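PDB 3HYW: sulfide-quinone reductase, which oxidises hydrogen sulfide and passes the electrons through FAD to a membrane quinone, building up polysulfur as the product. Local coordinates for residues T17-R22 against W391-G396; N288-G293 against H326-D331; M316-A321 against K387-K392. One frame throughout, in Å; residues are numbered along the deposited sequence.

Interactions 1 and 3 share W391 and K392 of helix 376-395, their centres 9 Å apart; interactions 2 and 3 both draw on helix 314-332, with centres 17 Å apart. Interaction 3 is the one whose contacting side chains reach the quinone: E318 OE2 stands 3.3 Å from O2 of the bound decylubiquinone. In interaction 1 the side chain of K392 is about 6 Å from the quinone, and that of V393 about 10 Å from FAD. In interaction 2 the touching side chain, F290, is about 13 Å from FAD, though G293 of its segment touches the cofactor. The contacts abut at T17, whose OG1 packs 3.5 Å from A321 CB and 3.5 Å from V292 CG2.

Interaction 1 (T17-R22 against W391-G396); sequences TAYNLR and WKVRNG. With SO4 (sulfate ion), chain M.
The phenol of Y19 makes the shortest polar bond between the two segments: its OH donates to the backbone O of V393 over 2.6 Å. The donor lies in the carbonyl plane, on a lone pair, with a C=O...O angle of 145°. The Y19 ring reaches the end of helix 376-395 with its edge, and K392 O lies near the ring plane, 3.7 Å from CE2. Because CG is anti to the carbonyl carbon (chi1 -73°), the ring projects from helix 12-24 across G396, whose C comes 3.3 Å from CD2. V393 CG1 adds a looser contact, 4.2 Å from the phenol oxygen. Outside the pair, F69 meets the Y19 ring edge-to-face, and I398 and L66 also touch it. On the far side of the helix end, R394 holds a sulfate, probably from the crystallisation liquor: NE and NH2 both donate to its O2, at 2.6 and 2.8 Å, with O2 at the edge of the guanidinium. G396 has positive phi (85°) and closes the helix in a Schellman motif. The tyrosine thus joins this C-terminal cap to the helix that follows the glycine-rich FAD-binding turn of the Rossmann-type domain.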
loop_
_atom_site.group_PDB
_atom_site.type_symbol
_atom_site.label_atom_id
_atom_site.label_comp_id
_atom_site.label_asym_id
_atom_site.label_seq_id
_atom_site.Cartn_x
_atom_site.Cartn_y
_atom_site.Cartn_z
ATOM N N THR A 17 -23.236 -23.227 -25.570
ATOM C CA THR A 17 -23.284 -23.191 -27.032
ATOM C C THR A 17 -24.447 -24.027 -27.585
ATOM O O THR A 17 -25.200 -23.546 -28.420
ATOM C CB THR A 17 -21.932 -23.612 -27.677
ATOM O OG1 THR A 17 -20.851 -22.982 -26.975
ATOM C CG2 THR A 17 -21.885 -23.174 -29.145
ATOM N N ALA A 18 -24.591 -25.264 -27.112
ATOM C CA ALA A 18 -25.704 -26.129 -27.521
ATOM C C ALA A 18 -27.081 -25.511 -27.250
ATOM O O ALA A 18 -27.946 -25.539 -28.127
ATOM C CB ALA A 18 -25.597 -27.500 -26.869
ATOM N N TYR A 19 -27.282 -24.966 -26.047
ATOM C CA TYR A 19 -28.555 -24.326 -25.706
ATOM C C TYR A 19 -28.782 -23.057 -26.529
ATOM O O TYR A 19 -29.902 -22.807 -26.980
ATOM C CB TYR A 19 -28.640 -24.000 -24.209
ATOM C CG TYR A 19 -28.844 -25.182 -23.263
ATOM C CD1 TYR A 19 -28.626 -26.502 -23.674
ATOM C CD2 TYR A 19 -29.196 -24.965 -21.931
ATOM C CE1 TYR A 19 -28.793 -27.569 -22.789
ATOM C CE2 TYR A 19 -29.353 -26.019 -21.045
ATOM C CZ TYR A 19 -29.155 -27.313 -21.475
ATOM O OH TYR A 19 -29.314 -28.350 -20.585
ATOM N N ASN A 20 -27.726 -22.267 -26.735
ATOM C CA ASN A 20 -27.843 -21.038 -27.531
ATOM C C ASN A 20 -28.263 -21.369 -28.963
ATOM O O ASN A 20 -29.163 -20.739 -29.509
ATOM C CB ASN A 20 -26.536 -20.239 -27.558
ATOM C CG ASN A 20 -26.298 -19.423 -26.297
ATOM O OD1 ASN A 20 -27.216 -18.839 -25.721
ATOM N ND2 ASN A 20 -25.043 -19.363 -25.875
ATOM N N LEU A 21 -27.613 -22.374 -29.547
ATOM C CA LEU A 21 -27.963 -22.874 -30.877
ATOM C C LEU A 21 -29.393 -23.397 -30.961
ATOM O O LEU A 21 -30.109 -23.115 -31.932
ATOM C CB LEU A 21 -26.982 -23.965 -31.305
ATOM C CG LEU A 21 -25.600 -23.510 -31.785
ATOM C CD1 LEU A 21 -24.674 -24.707 -31.861
ATOM C CD2 LEU A 21 -25.688 -22.800 -33.144
ATOM N N ARG A 22 -29.806 -24.158 -29.947
ATOM C CA ARG A 22 -31.149 -24.741 -29.927
ATOM C C ARG A 22 -32.245 -23.675 -29.884
ATOM O O ARG A 22 -33.266 -23.793 -30.575
ATOM C CB ARG A 22 -31.297 -25.749 -28.773
ATOM C CG ARG A 22 -32.728 -26.260 -28.518
ATOM C CD ARG A 22 -33.390 -26.906 -29.765
ATOM N NE ARG A 22 -32.764 -28.167 -30.174
ATOM C CZ ARG A 22 -32.249 -28.420 -31.378
ATOM N NH1 ARG A 22 -32.264 -27.500 -32.340
ATOM N NH2 ARG A 22 -31.715 -29.611 -31.627
ATOM N N TRP A 391 -30.122 -24.051 -12.319
ATOM C CA TRP A 391 -31.488 -23.962 -12.832
ATOM C C TRP A 391 -31.487 -23.813 -14.365
ATOM O O TRP A 391 -32.239 -24.498 -15.064
ATOM C CB TRP A 391 -32.252 -22.806 -12.170
ATOM C CG TRP A 391 -33.653 -22.726 -12.647
ATOM C CD1 TRP A 391 -34.738 -23.383 -12.133
ATOM C CD2 TRP A 391 -34.131 -21.971 -13.762
ATOM N NE1 TRP A 391 -35.863 -23.075 -12.862
ATOM C CE2 TRP A 391 -35.518 -22.210 -13.865
ATOM C CE3 TRP A 391 -33.522 -21.110 -14.685
ATOM C CZ2 TRP A 391 -36.306 -21.618 -14.856
ATOM C CZ3 TRP A 391 -34.309 -20.522 -15.664
ATOM C CH2 TRP A 391 -35.681 -20.779 -15.741
ATOM N N LYS A 392 -30.635 -22.922 -14.871
ATOM C CA LYS A 392 -30.528 -22.656 -16.310
ATOM C C LYS A 392 -30.130 -23.897 -17.107
ATOM O O LYS A 392 -30.674 -24.141 -18.182
ATOM C CB LYS A 392 -29.528 -21.526 -16.577
ATOM C CG LYS A 392 -30.053 -20.144 -16.245
ATOM C CD LYS A 392 -29.258 -19.072 -16.963
ATOM C CE LYS A 392 -27.850 -18.948 -16.412
ATOM N NZ LYS A 392 -27.062 -18.051 -17.272
ATOM N N VAL A 393 -29.197 -24.679 -16.566
ATOM C CA VAL A 393 -28.815 -25.964 -17.162
ATOM C C VAL A 393 -30.027 -26.896 -17.252
ATOM O O VAL A 393 -30.288 -27.502 -18.296
ATOM C CB VAL A 393 -27.635 -26.637 -16.383
ATOM C CG1 VAL A 393 -27.308 -28.020 -16.952
ATOM C CG2 VAL A 393 -26.397 -25.749 -16.413
ATOM N N ARG A 394 -30.787 -26.964 -16.166
ATOM C CA ARG A 394 -31.947 -27.844 -16.076
ATOM C C ARG A 394 -33.149 -27.377 -16.893
ATOM O O ARG A 394 -34.039 -28.164 -17.192
ATOM C CB ARG A 394 -32.342 -28.054 -14.612
ATOM C CG ARG A 394 -31.314 -28.856 -13.815
ATOM C CD ARG A 394 -31.887 -29.342 -12.488
ATOM N NE ARG A 394 -32.290 -28.221 -11.644
ATOM C CZ ARG A 394 -31.541 -27.685 -10.682
ATOM N NH1 ARG A 394 -30.344 -28.185 -10.399
ATOM N NH2 ARG A 394 -32.009 -26.655 -9.986
ATOM N N ASN A 395 -33.160 -26.104 -17.273
ATOM C CA ASN A 395 -34.319 -25.539 -17.946
ATOM C C ASN A 395 -34.105 -25.096 -19.396
ATOM O O ASN A 395 -35.017 -24.558 -20.022
ATOM C CB ASN A 395 -34.972 -24.463 -17.077
ATOM C CG ASN A 395 -35.637 -25.054 -15.840
ATOM O OD1 ASN A 395 -34.974 -25.352 -14.846
ATOM N ND2 ASN A 395 -36.944 -25.259 -15.913
ATOM N N GLY A 396 -32.906 -25.338 -19.927
ATOM C CA GLY A 396 -32.675 -25.273 -21.369
ATOM C C GLY A 396 -32.376 -23.912 -21.955
ATOM O O GLY A 396 -32.464 -23.727 -23.162
HETATM S S SO4 M . -35.508 -27.302 -11.600
HETATM O O1 SO4 M . -35.215 -28.694 -11.917
HETATM O O2 SO4 M . -34.269 -26.534 -11.570
HETATM O O3 SO4 M . -36.405 -26.742 -12.603
HETATM O O4 SO4 M . -36.126 -27.225 -10.287
#

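Interaction 2 (N288-G293 against H326-D331); sequences NIFGVG and HNIVND
N327 and I328, neighbours on helix 314-332, both reach the ring of F290 on strand 289-291. N327 comes first along the helix. Its CB bond points toward the strand, and CB itself, rather than the amide, does the touching, meeting the ring obliquely at 3.8 Å from F290 CE2. I328 makes the closer approach through its longer branch: CG1 lies 3.5 Å from F290 CE1 and 3.7 Å from CD1, while the terminal CD1 of I328 is 3.9 Å from F290 CD1. With I328 CG1 anti to the carbonyl carbon (chi1 -72°) and CD1 extended beyond it (chi2 169°), this branch runs past the ring in the opposite sense to the phenylalanine side chain. No hydrogen bond links the segments, and the contact rests on carbon packing among three buried residues. Three positions after I328, D331 OD2 is hydrogen-bonded to Y100 OH of the neighbouring strand 100-103. Strand 289-291 is an outermost strand of the five-stranded parallel sheet within this chain, beside strand 100-103, with which F290 makes backbone bonds at L101 and I103. Helix 314-332 packs against this part of the sheet, I328 touching Y100 and V102, while L21 of helix 12-24 meets both I328 and V329.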
loop_
_atom_site.group_PDB
_atom_site.type_symbol
_atom_site.label_atom_id
_atom_site.label_comp_id
_atom_site.label_asym_id
_atom_site.label_seq_id
_atom_site.Cartn_x
_atom_site.Cartn_y
_atom_site.Cartn_z
ATOM N N ASN A 288 -15.673 -23.970 -40.263
ATOM C CA ASN A 288 -16.796 -24.631 -39.595
ATOM C C ASN A 288 -16.421 -25.229 -38.231
ATOM O O ASN A 288 -17.224 -25.934 -37.612
ATOM C CB ASN A 288 -17.442 -25.682 -40.515
ATOM C CG ASN A 288 -16.529 -26.868 -40.807
ATOM O OD1 ASN A 288 -15.312 -26.740 -40.837
ATOM N ND2 ASN A 288 -17.130 -28.031 -41.040
ATOM N N ILE A 289 -15.203 -24.940 -37.773
ATOM C CA ILE A 289 -14.754 -25.334 -36.432
ATOM C C ILE A 289 -14.647 -24.101 -35.538
ATOM O O ILE A 289 -14.047 -23.095 -35.917
ATOM C CB ILE A 289 -13.399 -26.099 -36.452
ATOM C CG1 ILE A 289 -13.526 -27.415 -37.239
ATOM C CG2 ILE A 289 -12.910 -26.372 -35.023
ATOM C CD1 ILE A 289 -12.227 -28.202 -37.371
ATOM N N PHE A 290 -15.253 -24.197 -34.357
ATOM C CA PHE A 290 -15.255 -23.122 -33.383
ATOM C C PHE A 290 -14.745 -23.682 -32.051
ATOM O O PHE A 290 -14.879 -24.876 -31.772
ATOM C CB PHE A 290 -16.673 -22.540 -33.222
ATOM C CG PHE A 290 -17.211 -21.881 -34.469
ATOM C CD1 PHE A 290 -17.796 -22.640 -35.479
ATOM C CD2 PHE A 290 -17.134 -20.505 -34.634
ATOM C CE1 PHE A 290 -18.280 -22.037 -36.636
ATOM C CE2 PHE A 290 -17.627 -19.890 -35.783
ATOM C CZ PHE A 290 -18.196 -20.653 -36.783
ATOM N N GLY A 291 -14.130 -22.824 -31.246
ATOM C CA GLY A 291 -13.701 -23.219 -29.906
ATOM C C GLY A 291 -14.399 -22.353 -28.875
ATOM O O GLY A 291 -14.559 -21.146 -29.076
ATOM N N VAL A 292 -14.825 -22.962 -27.770
ATOM C CA VAL A 292 -15.490 -22.223 -26.697
ATOM C C VAL A 292 -14.929 -22.702 -25.363
ATOM O O VAL A 292 -14.817 -23.900 -25.132
ATOM C CB VAL A 292 -17.039 -22.421 -26.717
ATOM C CG1 VAL A 292 -17.710 -21.736 -25.527
ATOM C CG2 VAL A 292 -17.646 -21.901 -28.010
ATOM N N GLY A 293 -14.560 -21.762 -24.499
ATOM C CA GLY A 293 -14.108 -22.109 -23.163
ATOM C C GLY A 293 -12.613 -22.095 -22.937
ATOM O O GLY A 293 -11.862 -21.442 -23.667
ATOM N N HIS A 326 -24.311 -17.552 -32.677
ATOM C CA HIS A 326 -24.748 -16.590 -33.699
ATOM C C HIS A 326 -23.965 -16.733 -34.994
ATOM O O HIS A 326 -24.543 -16.664 -36.082
ATOM C CB HIS A 326 -24.662 -15.154 -33.187
ATOM C CG HIS A 326 -25.824 -14.753 -32.332
ATOM N ND1 HIS A 326 -27.042 -14.384 -32.861
ATOM C CD2 HIS A 326 -25.958 -14.681 -30.986
ATOM C CE1 HIS A 326 -27.876 -14.094 -31.877
ATOM N NE2 HIS A 326 -27.244 -14.268 -30.730
ATOM N N ASN A 327 -22.654 -16.940 -34.864
ATOM C CA ASN A 327 -21.772 -17.134 -36.006
ATOM C C ASN A 327 -22.140 -18.360 -36.839
ATOM O O ASN A 327 -22.134 -18.304 -38.072
ATOM C CB ASN A 327 -20.312 -17.213 -35.543
ATOM C CG ASN A 327 -19.758 -15.865 -35.103
ATOM O OD1 ASN A 327 -18.731 -15.793 -34.417
ATOM N ND2 ASN A 327 -20.433 -14.795 -35.484
ATOM N N ILE A 328 -22.456 -19.464 -36.158
ATOM C CA ILE A 328 -22.891 -20.704 -36.817
ATOM C C ILE A 328 -24.240 -20.539 -37.520
ATOM O O ILE A 328 -24.406 -20.920 -38.689
ATOM C CB ILE A 328 -22.947 -21.889 -35.809
ATOM C CG1 ILE A 328 -21.528 -22.320 -35.424
ATOM C CG2 ILE A 328 -23.712 -23.082 -36.404
ATOM C CD1 ILE A 328 -21.455 -23.296 -34.247
ATOM N N VAL A 329 -25.196 -19.969 -36.795
ATOM C CA VAL A 329 -26.538 -19.722 -37.302
ATOM C C VAL A 329 -26.502 -18.792 -38.525
ATOM O O VAL A 329 -27.147 -19.069 -39.540
ATOM C CB VAL A 329 -27.449 -19.180 -36.161
ATOM C CG1 VAL A 329 -28.678 -18.480 -36.702
ATOM C CG2 VAL A 329 -27.837 -20.320 -35.228
ATOM N N ASN A 330 -25.721 -17.716 -38.434
ATOM C CA ASN A 330 -25.576 -16.768 -39.534
ATOM C C ASN A 330 -24.885 -17.352 -40.763
ATOM O O ASN A 330 -25.186 -16.957 -41.890
ATOM C CB ASN A 330 -24.857 -15.503 -39.073
ATOM C CG ASN A 330 -25.752 -14.595 -38.266
ATOM O OD1 ASN A 330 -26.923 -14.904 -38.034
ATOM N ND2 ASN A 330 -25.208 -13.464 -37.830
ATOM N N ASP A 331 -23.962 -18.289 -40.550
ATOM C CA ASP A 331 -23.356 -18.989 -41.678
ATOM C C ASP A 331 -24.404 -19.831 -42.406
ATOM O O ASP A 331 -24.513 -19.761 -43.636
ATOM C CB ASP A 331 -22.174 -19.855 -41.249
ATOM C CG ASP A 331 -21.414 -20.409 -42.437
ATOM O OD1 ASP A 331 -20.673 -19.636 -43.082
ATOM O OD2 ASP A 331 -21.574 -21.611 -42.741
#

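Interaction 3 (M316-A321 against K387-K392); sequences MIEQMA and KYFLWK. With DCQ (2-decyl-5,6-dimethoxy-3-methylcyclohexa-2,5-diene-1,4-dione), chain H.
This contact borders the quinone-binding pocket, of which E318 is a member, and E318, F389 and K392 make the contact between helices 314-332 and 376-395. The helices stand well apart, the nearest CA atoms, those of E318 and F389, being 11.3 Å from each other, so long side chains and a water span the gap. E318 reaches out from one helix with its chain extended beyond CG (chi2 -178°), and F389 and K392 come from the opposite direction. Its OE2 lies 3.2 Å from F389 CE2, and the carboxylate and ring planes are 41° apart. F389 has CG anti to the backbone N (chi1 -159°), which carries its ring to the carboxylate. The other oxygen, OE1, is 3.9 Å from K392 NZ, a long salt bridge. A water links the two side chains by another route, donating to E318 OE2 over 2.7 Å and accepting from K392 NZ over 2.7 Å, while lying near the ring plane at the edge of F389. The lysine has stronger partners as well, bonding to I398 O and forming a salt bridge with E403, whose OE1 is also bonded by Y388 OH. Toward the ligand, E318 OE2 is 3.3 Å from DCQ O2, and the quinone methyl C1M is 3.8 Å from E318 OE1. Further along, Y388 CE2 is 4.1 Å from C11 of the decyl tail. The carboxylate of E318 thus lies near a quinone oxygen and is joined through the water to K392, which is consistent with, but does not establish, a role in proton delivery during quinone reduction.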
loop_
_atom_site.group_PDB
_atom_site.type_symbol
_atom_site.label_atom_id
_atom_site.label_comp_id
_atom_site.label_asym_id
_atom_site.label_seq_id
_atom_site.Cartn_x
_atom_site.Cartn_y
_atom_site.Cartn_z
ATOM N N MET A 316 -16.911 -14.828 -19.526
ATOM C CA MET A 316 -16.190 -14.801 -20.805
ATOM C C MET A 316 -16.647 -15.926 -21.726
ATOM O O MET A 316 -16.844 -15.715 -22.921
ATOM C CB MET A 316 -14.688 -14.946 -20.583
ATOM C CG MET A 316 -14.054 -13.804 -19.793
ATOM S SD MET A 316 -12.367 -14.180 -19.284
ATOM C CE MET A 316 -11.531 -14.184 -20.868
ATOM N N ILE A 317 -16.798 -17.115 -21.145
ATOM C CA ILE A 317 -17.171 -18.326 -21.860
ATOM C C ILE A 317 -18.625 -18.306 -22.342
ATOM O O ILE A 317 -18.921 -18.772 -23.443
ATOM C CB ILE A 317 -16.907 -19.573 -20.984
ATOM C CG1 ILE A 317 -15.405 -19.713 -20.727
ATOM C CG2 ILE A 317 -17.465 -20.853 -21.648
ATOM C CD1 ILE A 317 -15.059 -20.717 -19.679
ATOM N N GLU A 318 -19.528 -17.783 -21.514
ATOM C CA GLU A 318 -20.918 -17.585 -21.921
ATOM C C GLU A 318 -21.001 -16.638 -23.117
ATOM O O GLU A 318 -21.807 -16.841 -24.025
ATOM C CB GLU A 318 -21.753 -17.018 -20.764
ATOM C CG GLU A 318 -22.033 -18.008 -19.629
ATOM C CD GLU A 318 -22.893 -17.396 -18.535
ATOM O OE1 GLU A 318 -23.789 -16.582 -18.847
ATOM O OE2 GLU A 318 -22.667 -17.716 -17.352
ATOM N N GLN A 319 -20.172 -15.595 -23.095
ATOM C CA GLN A 319 -20.061 -14.657 -24.212
ATOM C C GLN A 319 -19.463 -15.301 -25.472
ATOM O O GLN A 319 -19.942 -15.032 -26.572
ATOM C CB GLN A 319 -19.251 -13.431 -23.792
ATOM C CG GLN A 319 -19.940 -12.625 -22.689
ATOM C CD GLN A 319 -19.082 -11.513 -22.149
ATOM O OE1 GLN A 319 -17.894 -11.439 -22.445
ATOM N NE2 GLN A 319 -19.677 -10.633 -21.344
ATOM N N MET A 320 -18.423 -16.132 -25.309
ATOM C CA MET A 320 -17.888 -16.962 -26.407
ATOM C C MET A 320 -18.992 -17.810 -27.003
ATOM O O MET A 320 -19.129 -17.885 -28.215
ATOM C CB MET A 320 -16.807 -17.920 -25.912
ATOM C CG MET A 320 -15.499 -17.282 -25.519
ATOM S SD MET A 320 -14.487 -18.505 -24.688
ATOM C CE MET A 320 -13.188 -17.479 -24.010
ATOM N N ALA A 321 -19.752 -18.465 -26.132
ATOM C CA ALA A 321 -20.861 -19.329 -26.534
ATOM C C ALA A 321 -21.940 -18.598 -27.324
ATOM O O ALA A 321 -22.417 -19.124 -28.333
ATOM C CB ALA A 321 -21.469 -20.016 -25.313
ATOM N N LYS A 387 -27.203 -21.432 -7.605
ATOM C CA LYS A 387 -28.574 -21.945 -7.746
ATOM C C LYS A 387 -29.173 -21.559 -9.099
ATOM O O LYS A 387 -29.789 -22.386 -9.782
ATOM C CB LYS A 387 -29.466 -21.446 -6.598
ATOM C CG LYS A 387 -28.928 -21.762 -5.195
ATOM C CD LYS A 387 -28.821 -23.270 -4.978
ATOM C CE LYS A 387 -28.127 -23.616 -3.669
ATOM N NZ LYS A 387 -28.035 -25.103 -3.506
ATOM N N TYR A 388 -28.960 -20.305 -9.484
ATOM C CA TYR A 388 -29.446 -19.761 -10.758
ATOM C C TYR A 388 -28.848 -20.456 -11.986
ATOM O O TYR A 388 -29.584 -20.812 -12.903
ATOM C CB TYR A 388 -29.216 -18.241 -10.822
ATOM C CG TYR A 388 -29.523 -17.601 -12.170
ATOM C CD1 TYR A 388 -30.820 -17.600 -12.687
ATOM C CD2 TYR A 388 -28.516 -16.981 -12.914
ATOM C CE1 TYR A 388 -31.107 -17.009 -13.921
ATOM C CE2 TYR A 388 -28.794 -16.375 -14.150
ATOM C CZ TYR A 388 -30.090 -16.397 -14.643
ATOM O OH TYR A 388 -30.383 -15.812 -15.863
ATOM N N PHE A 389 -27.533 -20.653 -12.010
ATOM C CA PHE A 389 -26.914 -21.307 -13.156
ATOM C C PHE A 389 -27.361 -22.761 -13.314
ATOM O O PHE A 389 -27.660 -23.198 -14.426
ATOM C CB PHE A 389 -25.380 -21.222 -13.134
ATOM C CG PHE A 389 -24.757 -21.433 -14.491
ATOM C CD1 PHE A 389 -24.370 -22.707 -14.912
ATOM C CD2 PHE A 389 -24.600 -20.364 -15.366
ATOM C CE1 PHE A 389 -23.816 -22.902 -16.176
ATOM C CE2 PHE A 389 -24.055 -20.550 -16.635
ATOM C CZ PHE A 389 -23.660 -21.825 -17.043
ATOM N N LEU A 390 -27.398 -23.506 -12.210
ATOM C CA LEU A 390 -27.857 -24.902 -12.251
ATOM C C LEU A 390 -29.288 -24.994 -12.749
ATOM O O LEU A 390 -29.636 -25.907 -13.510
ATOM C CB LEU A 390 -27.755 -25.577 -10.879
ATOM C CG LEU A 390 -26.529 -26.409 -10.443
ATOM C CD1 LEU A 390 -25.659 -26.941 -11.586
ATOM C CD2 LEU A 390 -25.689 -25.718 -9.378
ATOM N N TRP A 391 -30.122 -24.051 -12.319
ATOM C CA TRP A 391 -31.488 -23.962 -12.832
ATOM C C TRP A 391 -31.487 -23.813 -14.365
ATOM O O TRP A 391 -32.239 -24.498 -15.064
ATOM C CB TRP A 391 -32.252 -22.806 -12.170
ATOM C CG TRP A 391 -33.653 -22.726 -12.647
ATOM C CD1 TRP A 391 -34.738 -23.383 -12.133
ATOM C CD2 TRP A 391 -34.131 -21.971 -13.762
ATOM N NE1 TRP A 391 -35.863 -23.075 -12.862
ATOM C CE2 TRP A 391 -35.518 -22.210 -13.865
ATOM C CE3 TRP A 391 -33.522 -21.110 -14.685
ATOM C CZ2 TRP A 391 -36.306 -21.618 -14.856
ATOM C CZ3 TRP A 391 -34.309 -20.522 -15.664
ATOM C CH2 TRP A 391 -35.681 -20.779 -15.741
ATOM N N LYS A 392 -30.635 -22.922 -14.871
ATOM C CA LYS A 392 -30.528 -22.656 -16.310
ATOM C C LYS A 392 -30.130 -23.897 -17.107
ATOM O O LYS A 392 -30.674 -24.141 -18.182
ATOM C CB LYS A 392 -29.528 -21.526 -16.577
ATOM C CG LYS A 392 -30.053 -20.144 -16.245
ATOM C CD LYS A 392 -29.258 -19.072 -16.963
ATOM C CE LYS A 392 -27.850 -18.948 -16.412
ATOM N NZ LYS A 392 -27.062 -18.051 -17.272
HETATM O O2 DCQ H . -20.615 -15.926 -15.536
HETATM C C2 DCQ H . -21.030 -15.117 -14.525
HETATM C C3 DCQ H . -20.379 -15.173 -13.298
HETATM O O3 DCQ H . -19.313 -16.023 -13.120
HETATM C C3M DCQ H . -19.467 -17.380 -12.706
HETATM C C4 DCQ H . -20.798 -14.353 -12.259
HETATM O O4 DCQ H . -20.150 -14.402 -11.049
HETATM C C4M DCQ H . -20.733 -15.055 -9.922
HETATM C C5 DCQ H . -21.867 -13.483 -12.449
HETATM O O5 DCQ H . -22.268 -12.683 -11.420
HETATM C C1 DCQ H . -22.102 -14.249 -14.718
HETATM C C1M DCQ H . -22.791 -14.214 -16.062
HETATM C C6 DCQ H . -22.528 -13.429 -13.672
HETATM C C7 DCQ H . -23.692 -12.472 -13.860
HETATM C C8 DCQ H . -24.949 -12.965 -13.150
HETATM C C9 DCQ H . -26.193 -12.696 -13.989
HETATM C C10 DCQ H . -27.172 -11.780 -13.261
HETATM C C11 DCQ H . -28.435 -12.537 -12.870
HETATM C C12 DCQ H . -29.688 -11.765 -13.262
HETATM C C13 DCQ H . -30.350 -11.135 -12.038
HETATM C C14 DCQ H . -31.792 -10.729 -12.331
HETATM C C15 DCQ H . -32.387 -9.911 -11.189
HETATM C C16 DCQ H . -33.897 -10.028 -11.180
HETATM O O HOH W 1 -24.889 -16.801 -16.230
#